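Local coordinates for outer membrane protein YopM (Yersinia pestis, PDB 1JL5) that acts as a leucine-rich repeat effector of the plague bacterium, probably altering host cell physiology to promote bacterial survival in host tissues, at residues Trp43-Trp46 with Glu47-Ala50. Residues are numbered along the deposited sequence; the frame is centred on the assembly and turned at random.
Sequences WSEW and ERNA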
loop_
_atom_site.group_PDB
_atom_site.type_symbol
_atom_site.label_atom_id
_atom_site.label_comp_id
_atom_site.label_asym_id
_atom_site.label_seq_id
_atom_site.Cartn_x
_atom_site.Cartn_y
_atom_site.Cartn_z
ATOM N N TRP A 43 37.998 -12.529 -27.712
ATOM C CA TRP A 43 36.753 -12.740 -26.995
ATOM C C TRP A 43 36.806 -13.914 -26.037
ATOM O O TRP A 43 36.273 -13.840 -24.932
ATOM C CB TRP A 43 35.610 -12.908 -27.989
ATOM C CG TRP A 43 35.421 -11.677 -28.803
ATOM C CD1 TRP A 43 35.785 -10.410 -28.453
ATOM C CD2 TRP A 43 34.793 -11.577 -30.082
ATOM N NE1 TRP A 43 35.422 -9.527 -29.433
ATOM C CE2 TRP A 43 34.809 -10.213 -30.446
ATOM C CE3 TRP A 43 34.214 -12.502 -30.955
ATOM C CZ2 TRP A 43 34.269 -9.754 -31.648
ATOM C CZ3 TRP A 43 33.677 -12.044 -32.149
ATOM C CH2 TRP A 43 33.709 -10.682 -32.484
ATOM N N SER A 44 37.452 -14.997 -26.454
ATOM C CA SER A 44 37.564 -16.156 -25.589
ATOM C C SER A 44 38.457 -15.808 -24.417
ATOM O O SER A 44 38.244 -16.285 -23.309
ATOM C CB SER A 44 38.127 -17.342 -26.362
ATOM O OG SER A 44 37.171 -17.769 -27.320
ATOM N N GLU A 45 39.456 -14.967 -24.661
ATOM C CA GLU A 45 40.364 -14.559 -23.599
ATOM C C GLU A 45 39.546 -13.727 -22.621
ATOM O O GLU A 45 39.621 -13.902 -21.404
ATOM C CB GLU A 45 41.506 -13.725 -24.174
ATOM C CG GLU A 45 42.568 -13.323 -23.161
ATOM C CD GLU A 45 43.094 -14.506 -22.362
ATOM O OE1 GLU A 45 43.224 -15.612 -22.933
ATOM O OE2 GLU A 45 43.390 -14.324 -21.158
ATOM N N TRP A 46 38.762 -12.814 -23.174
ATOM C CA TRP A 46 37.912 -11.961 -22.370
ATOM C C TRP A 46 36.959 -12.866 -21.598
ATOM O O TRP A 46 36.746 -12.690 -20.403
ATOM C CB TRP A 46 37.128 -11.023 -23.275
ATOM C CG TRP A 46 36.014 -10.338 -22.586
ATOM C CD1 TRP A 46 36.102 -9.284 -21.723
ATOM C CD2 TRP A 46 34.631 -10.659 -22.693
ATOM N NE1 TRP A 46 34.855 -8.929 -21.287
ATOM C CE2 TRP A 46 33.930 -9.759 -21.865
ATOM C CE3 TRP A 46 33.911 -11.626 -23.408
ATOM C CZ2 TRP A 46 32.542 -9.791 -21.736
ATOM C CZ3 TRP A 46 32.528 -11.657 -23.282
ATOM C CH2 TRP A 46 31.860 -10.745 -22.448
ATOM N N GLU A 47 36.397 -13.846 -22.288
ATOM C CA GLU A 47 35.486 -14.765 -21.644
ATOM C C GLU A 47 36.150 -15.455 -20.463
ATOM O O GLU A 47 35.568 -15.534 -19.384
ATOM C CB GLU A 47 35.015 -15.816 -22.631
ATOM C CG GLU A 47 33.962 -16.726 -22.062
ATOM C CD GLU A 47 33.558 -17.778 -23.047
ATOM O OE1 GLU A 47 33.654 -17.510 -24.260
ATOM O OE2 GLU A 47 33.136 -18.868 -22.616
ATOM N N ARG A 48 37.367 -15.956 -20.674
ATOM C CA ARG A 48 38.109 -16.650 -19.623
ATOM C C ARG A 48 38.411 -15.722 -18.463
ATOM O O ARG A 48 38.587 -16.173 -17.333
ATOM C CB ARG A 48 39.440 -17.200 -20.151
ATOM C CG ARG A 48 39.326 -18.046 -21.395
ATOM C CD ARG A 48 40.618 -18.785 -21.719
ATOM N NE ARG A 48 40.539 -19.418 -23.032
ATOM C CZ ARG A 48 40.830 -18.804 -24.175
ATOM N NH1 ARG A 48 41.234 -17.539 -24.165
ATOM N NH2 ARG A 48 40.701 -19.447 -25.329
ATOM N N ASN A 49 38.492 -14.428 -18.744
ATOM C CA ASN A 49 38.797 -13.460 -17.704
ATOM C C ASN A 49 37.568 -13.074 -16.921
ATOM O O ASN A 49 37.622 -12.200 -16.059
ATOM C CB ASN A 49 39.429 -12.206 -18.298
ATOM C CG ASN A 49 40.764 -12.485 -18.929
ATOM O OD1 ASN A 49 41.432 -13.457 -18.581
ATOM N ND2 ASN A 49 41.172 -11.627 -19.856
ATOM N N ALA A 50 36.452 -13.716 -17.233
ATOM C CA ALA A 50 35.225 -13.427 -16.521
ATOM C C ALA A 50 35.503 -13.617 -15.041
ATOM O O ALA A 50 35.925 -14.693 -14.617
ATOM C CB ALA A 50 34.140 -14.368 -16.960
#
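Glu47 N donates to Trp43 O at 2.6 Å and Asn49 N to Glu45 O at 2.9 Å, two of the i to i+4 bonds of the last turn of helix 36-48. Asn49 N also makes a weak bond to Trp46 O, and Ala50 N reaches back to Glu47 O at 3.0 Å. At the C-terminal end i to i+3 bonds thus appear, one of them weak, as the chain leaves the helix.

On the outer side Glu45 and Arg48 form a salt bridge. Glu45 OE1 lies 3.0 Å from Arg48 NH1, at the edge of the guanidinium and near its plane. The carboxylate and guanidinium planes are 38° apart, and the two side chains cross at about a right angle. Glu45 bends at chi2 (51°), which brings its carboxylate round to Arg48. Arg48 runs extended from CG to NE, back toward the N-terminal end of the helix. Arg48 NH2 rests 3.5 Å from Ser44 CB, while Ser44 OG is bonded to Tyr40 O one turn earlier.

The inner side is aromatic. Trp46 has CG anti to its backbone N (chi1 167°), which sets the indole beside the backbone of Glu47, with CE3 3.5 Å from Glu47 N. Trp43 O meets the indole edge in plane. Trp46 NE1 bonds Ser85 OG, and Arg58 makes a cation-pi contact with the ring and a hydrogen bond to Trp46 O. Trp43 NE1 bonds Glu88 O.

This is an amphipathic helix end: a charged outer face, and two tryptophans that pack helix 36-48 against helix 58-71 and the first leucine-rich repeat (residues 72-91), so that the helical hairpin caps the N-terminal end of the solenoid.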